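Local coordinates for N-acetylneuraminate epimerase (Escherichia coli, PDB 2UVK), which converts the alpha-anomer of N-acetylneuraminate to the beta-anomer, speeding their equilibration in the periplasm, at residues V197-E209 against A218-W231. Sequence-based numbering, arbitrary orientation.
Sequences VNKGDKTWLINGE and AVFELDFTGNNLKW
T203 and L222 pair through two backbone hydrogen bonds, L222 N to T203 O (2.7 Å) and T203 N to L222 O (3.0 Å); L205 and F220 do the same further along. On the face bearing K202, W204 and E221, the indole NE1 of W204 reaches the anti lone pair of E221 OE2 (3.2 Å) by a bent bond, tilted from the ring plane. With CG anti to the backbone N (chi1 -176°), the extended E221 chain lies alongside the indole, carboxylate and ring planes 70° apart. E221 OE1 receives a water hydrogen bond; the same water donates to D223 OD2 and accepts from K202 NZ (2.9 Å), joining charges too far apart for a direct salt bridge. D223 OD1 accepts from T225 N, closing an Asx turn, and also from T225 OG1. With an alanine in place of D223, the water would probably lose one acceptor and both T225 donors their shared partner. Strands 202-206 and 219-223 are the middle pair of a four-stranded antiparallel blade of the Kelch beta-propeller; beyond 206 the chain runs to E209, the predicted proton acceptor. On the opposite face L205 CD1 meets L222 CD1 (3.7 Å) and W231 CZ3 (4.3 Å).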
loop_
_atom_site.group_PDB
_atom_site.type_symbol
_atom_site.label_atom_id
_atom_site.label_comp_id
_atom_site.label_asym_id
_atom_site.label_seq_id
_atom_site.Cartn_x
_atom_site.Cartn_y
_atom_site.Cartn_z
ATOM N N VAL B 197 13.968 -12.678 13.728
ATOM C CA VAL B 197 14.678 -12.702 15.004
ATOM C C VAL B 197 15.348 -11.344 15.201
ATOM O O VAL B 197 15.890 -10.798 14.253
ATOM C CB VAL B 197 15.750 -13.824 15.090
ATOM C CG1 VAL B 197 16.478 -13.767 16.457
ATOM C CG2 VAL B 197 15.148 -15.184 14.900
ATOM N N ASN B 198 15.284 -10.818 16.425
ATOM C CA ASN B 198 15.908 -9.542 16.782
ATOM C C ASN B 198 16.839 -9.746 17.979
ATOM O O ASN B 198 16.486 -10.420 18.929
ATOM C CB ASN B 198 14.848 -8.497 17.181
ATOM C CG ASN B 198 15.460 -7.280 17.859
ATOM O OD1 ASN B 198 15.500 -7.191 19.110
ATOM N ND2 ASN B 198 15.978 -6.355 17.053
ATOM N N LYS B 199 18.031 -9.169 17.917
ATOM C CA LYS B 199 18.909 -9.159 19.085
ATOM C C LYS B 199 19.679 -7.859 19.038
ATOM O O LYS B 199 20.495 -7.667 18.162
ATOM C CB LYS B 199 19.850 -10.358 19.064
ATOM C CG LYS B 199 20.739 -10.458 20.307
ATOM C CD LYS B 199 21.615 -11.696 20.283
ATOM N N GLY B 200 19.371 -6.951 19.957
ATOM C CA GLY B 200 20.011 -5.644 19.992
ATOM C C GLY B 200 19.823 -4.907 18.686
ATOM O O GLY B 200 18.701 -4.787 18.190
ATOM N N ASP B 201 20.926 -4.471 18.085
ATOM C CA ASP B 201 20.863 -3.622 16.894
ATOM C C ASP B 201 20.833 -4.425 15.593
ATOM O O ASP B 201 20.997 -3.854 14.516
ATOM C CB ASP B 201 22.037 -2.622 16.896
ATOM C CG ASP B 201 21.793 -1.432 17.799
ATOM O OD1 ASP B 201 20.643 -1.165 18.191
ATOM O OD2 ASP B 201 22.792 -0.743 18.159
ATOM N N LYS B 202 20.584 -5.737 15.688
ATOM C CA LYS B 202 20.433 -6.588 14.498
ATOM C C LYS B 202 19.072 -7.272 14.466
ATOM O O LYS B 202 18.597 -7.727 15.491
ATOM C CB LYS B 202 21.484 -7.678 14.466
ATOM C CG LYS B 202 22.926 -7.158 14.431
ATOM C CD LYS B 202 23.231 -6.306 13.216
ATOM C CE LYS B 202 24.713 -5.908 13.174
ATOM N NZ LYS B 202 25.577 -7.094 12.975
ATOM N N THR B 203 18.470 -7.315 13.278
ATOM C CA THR B 203 17.271 -8.133 13.047
ATOM C C THR B 203 17.473 -8.932 11.758
ATOM O O THR B 203 18.031 -8.434 10.784
ATOM C CB THR B 203 16.070 -7.233 12.914
ATOM O OG1 THR B 203 15.868 -6.553 14.160
ATOM C CG2 THR B 203 14.803 -8.051 12.503
ATOM N N TRP B 204 16.993 -10.173 11.772
ATOM C CA TRP B 204 17.084 -11.085 10.649
ATOM C C TRP B 204 15.684 -11.482 10.171
ATOM O O TRP B 204 14.818 -11.717 11.002
ATOM C CB TRP B 204 17.863 -12.328 11.064
ATOM C CG TRP B 204 19.266 -12.022 11.497
ATOM C CD1 TRP B 204 20.347 -11.947 10.687
ATOM C CD2 TRP B 204 19.736 -11.766 12.838
ATOM N NE1 TRP B 204 21.461 -11.645 11.425
ATOM C CE2 TRP B 204 21.122 -11.517 12.743
ATOM C CE3 TRP B 204 19.130 -11.693 14.092
ATOM C CZ2 TRP B 204 21.910 -11.230 13.865
ATOM C CZ3 TRP B 204 19.918 -11.409 15.207
ATOM C CH2 TRP B 204 21.295 -11.174 15.076
ATOM N N LEU B 205 15.499 -11.520 8.847
ATOM C CA LEU B 205 14.239 -11.902 8.158
ATOM C C LEU B 205 14.552 -13.124 7.322
ATOM O O LEU B 205 15.317 -13.041 6.360
ATOM C CB LEU B 205 13.743 -10.770 7.263
ATOM C CG LEU B 205 13.572 -9.388 7.894
ATOM C CD1 LEU B 205 13.159 -8.362 6.821
ATOM C CD2 LEU B 205 12.551 -9.426 9.010
ATOM N N ILE B 206 13.993 -14.280 7.690
ATOM C CA ILE B 206 14.380 -15.554 7.122
ATOM C C ILE B 206 13.278 -16.159 6.253
ATOM O O ILE B 206 12.178 -16.460 6.740
ATOM C CB ILE B 206 14.820 -16.580 8.201
ATOM C CG1 ILE B 206 15.878 -15.971 9.158
ATOM C CG2 ILE B 206 15.319 -17.838 7.547
ATOM C CD1 ILE B 206 16.147 -16.775 10.400
ATOM N N ASN B 207 13.593 -16.363 4.983
ATOM C CA ASN B 207 12.714 -16.989 4.021
ATOM C C ASN B 207 11.362 -16.244 3.887
ATOM O O ASN B 207 11.352 -15.017 3.943
ATOM C CB ASN B 207 12.530 -18.488 4.335
ATOM C CG ASN B 207 13.767 -19.332 4.078
ATOM O OD1 ASN B 207 14.936 -18.856 4.077
ATOM N ND2 ASN B 207 13.525 -20.599 3.877
ATOM N N GLY B 208 10.240 -16.970 3.730
ATOM C CA GLY B 208 8.958 -16.343 3.421
ATOM C C GLY B 208 8.508 -16.530 1.987
ATOM O O GLY B 208 9.311 -16.896 1.099
ATOM N N GLU B 209 7.240 -16.249 1.730
ATOM C CA GLU B 209 6.720 -16.260 0.364
ATOM C C GLU B 209 7.120 -14.992 -0.349
ATOM O O GLU B 209 6.965 -13.911 0.212
ATOM C CB GLU B 209 5.192 -16.329 0.345
ATOM C CG GLU B 209 4.615 -17.694 0.611
ATOM C CD GLU B 209 3.129 -17.766 0.220
ATOM O OE1 GLU B 209 2.414 -16.778 0.416
ATOM O OE2 GLU B 209 2.700 -18.782 -0.373
ATOM N N ALA B 218 16.119 -16.700 0.898
ATOM C CA ALA B 218 16.885 -15.554 1.348
ATOM C C ALA B 218 16.861 -15.385 2.864
ATOM O O ALA B 218 15.888 -15.788 3.554
ATOM C CB ALA B 218 16.395 -14.289 0.671
ATOM N N VAL B 219 17.901 -14.723 3.363
ATOM C CA VAL B 219 18.028 -14.279 4.724
ATOM C C VAL B 219 18.518 -12.859 4.651
ATOM O O VAL B 219 19.592 -12.607 4.112
ATOM C CB VAL B 219 19.046 -15.090 5.519
ATOM C CG1 VAL B 219 19.221 -14.536 6.932
ATOM C CG2 VAL B 219 18.659 -16.550 5.490
ATOM N N PHE B 220 17.732 -11.919 5.154
ATOM C CA PHE B 220 18.120 -10.522 5.192
ATOM C C PHE B 220 18.476 -10.093 6.599
ATOM O O PHE B 220 17.833 -10.484 7.557
ATOM C CB PHE B 220 16.998 -9.643 4.668
ATOM C CG PHE B 220 16.532 -10.017 3.294
ATOM C CD1 PHE B 220 17.269 -9.654 2.182
ATOM C CD2 PHE B 220 15.338 -10.715 3.107
ATOM C CE1 PHE B 220 16.857 -9.989 0.939
ATOM C CE2 PHE B 220 14.902 -11.041 1.840
ATOM C CZ PHE B 220 15.661 -10.674 0.748
ATOM N N GLU B 221 19.502 -9.250 6.709
ATOM C CA GLU B 221 19.900 -8.675 7.953
ATOM C C GLU B 221 19.670 -7.177 7.898
ATOM O O GLU B 221 20.127 -6.475 6.972
ATOM C CB GLU B 221 21.391 -8.962 8.164
ATOM C CG GLU B 221 21.937 -8.517 9.467
ATOM C CD GLU B 221 23.397 -8.831 9.514
ATOM O OE1 GLU B 221 24.162 -8.021 8.924
ATOM O OE2 GLU B 221 23.729 -9.924 10.044
ATOM N N LEU B 222 18.992 -6.678 8.907
ATOM C CA LEU B 222 18.835 -5.259 9.131
ATOM C C LEU B 222 19.823 -4.884 10.216
ATOM O O LEU B 222 19.754 -5.412 11.305
ATOM C CB LEU B 222 17.406 -4.903 9.584
ATOM C CG LEU B 222 16.297 -4.987 8.520
ATOM C CD1 LEU B 222 16.146 -6.371 7.869
ATOM C CD2 LEU B 222 14.952 -4.545 9.133
ATOM N N ASP B 223 20.723 -3.965 9.883
ATOM C CA ASP B 223 21.789 -3.524 10.772
ATOM C C ASP B 223 21.514 -2.083 11.222
ATOM O O ASP B 223 21.641 -1.137 10.445
ATOM C CB ASP B 223 23.087 -3.659 10.005
ATOM C CG ASP B 223 24.305 -3.251 10.828
ATOM O OD1 ASP B 223 24.141 -2.643 11.903
ATOM O OD2 ASP B 223 25.433 -3.544 10.372
ATOM N N PHE B 224 21.107 -1.939 12.475
ATOM C CA PHE B 224 20.799 -0.648 13.073
ATOM C C PHE B 224 21.990 -0.070 13.865
ATOM O O PHE B 224 21.780 0.858 14.633
ATOM C CB PHE B 224 19.640 -0.782 14.075
ATOM C CG PHE B 224 18.279 -1.100 13.451
ATOM C CD1 PHE B 224 17.389 -0.083 13.183
ATOM C CD2 PHE B 224 17.883 -2.410 13.223
ATOM C CE1 PHE B 224 16.137 -0.359 12.647
ATOM C CE2 PHE B 224 16.604 -2.687 12.697
ATOM C CZ PHE B 224 15.767 -1.659 12.412
ATOM N N THR B 225 23.196 -0.609 13.686
ATOM C CA THR B 225 24.353 -0.215 14.526
ATOM C C THR B 225 24.872 1.182 14.219
ATOM O O THR B 225 25.495 1.822 15.076
ATOM C CB THR B 225 25.524 -1.207 14.398
ATOM O OG1 THR B 225 25.945 -1.302 13.029
ATOM C CG2 THR B 225 25.145 -2.589 14.906
ATOM N N GLY B 226 24.625 1.663 13.010
ATOM C CA GLY B 226 25.196 2.917 12.566
ATOM C C GLY B 226 24.180 4.026 12.525
ATOM O O GLY B 226 23.033 3.873 12.955
ATOM N N ASN B 227 24.603 5.149 11.962
ATOM C CA ASN B 227 23.754 6.315 11.840
ATOM C C ASN B 227 22.608 6.086 10.847
ATOM O O ASN B 227 21.583 6.753 10.913
ATOM C CB ASN B 227 24.590 7.528 11.395
ATOM C CG ASN B 227 25.613 7.981 12.450
ATOM O OD1 ASN B 227 26.247 9.025 12.287
ATOM N ND2 ASN B 227 25.780 7.204 13.521
ATOM N N ASN B 228 22.809 5.158 9.917
ATOM C CA ASN B 228 21.853 4.859 8.864
ATOM C C ASN B 228 21.571 3.358 8.842
ATOM O O ASN B 228 22.496 2.557 8.870
ATOM C CB ASN B 228 22.441 5.279 7.520
ATOM C CG ASN B 228 22.738 6.767 7.454
ATOM O OD1 ASN B 228 21.850 7.589 7.687
ATOM N ND2 ASN B 228 23.983 7.123 7.118
ATOM N N LEU B 229 20.293 2.976 8.777
ATOM C CA LEU B 229 19.924 1.571 8.667
ATOM C C LEU B 229 20.563 0.988 7.413
ATOM O O LEU B 229 20.545 1.606 6.342
ATOM C CB LEU B 229 18.395 1.407 8.596
ATOM C CG LEU B 229 17.831 0.016 8.248
ATOM C CD1 LEU B 229 18.144 -1.057 9.269
ATOM C CD2 LEU B 229 16.316 0.123 8.067
ATOM N N LYS B 230 21.152 -0.184 7.572
ATOM C CA LYS B 230 21.790 -0.896 6.487
ATOM C C LYS B 230 21.156 -2.272 6.337
ATOM O O LYS B 230 20.931 -2.963 7.319
ATOM C CB LYS B 230 23.290 -1.025 6.779
ATOM C CG LYS B 230 24.074 -1.795 5.739
ATOM C CD LYS B 230 24.255 -0.979 4.483
ATOM C CE LYS B 230 24.924 -1.796 3.404
ATOM N NZ LYS B 230 24.984 -1.040 2.119
ATOM N N TRP B 231 20.891 -2.646 5.089
ATOM C CA TRP B 231 20.302 -3.941 4.727
ATOM C C TRP B 231 21.333 -4.800 4.003
ATOM O O TRP B 231 22.009 -4.306 3.078
ATOM C CB TRP B 231 19.132 -3.732 3.770
ATOM C CG TRP B 231 18.005 -2.942 4.301
ATOM C CD1 TRP B 231 17.984 -1.614 4.529
ATOM C CD2 TRP B 231 16.695 -3.433 4.641
ATOM N NE1 TRP B 231 16.745 -1.222 5.007
ATOM C CE2 TRP B 231 15.942 -2.331 5.099
ATOM C CE3 TRP B 231 16.092 -4.700 4.611
ATOM C CZ2 TRP B 231 14.596 -2.443 5.496
ATOM C CZ3 TRP B 231 14.731 -4.811 5.020
ATOM C CH2 TRP B 231 14.021 -3.689 5.474
HETATM O O HOH W 1 26.042 -6.326 10.214
#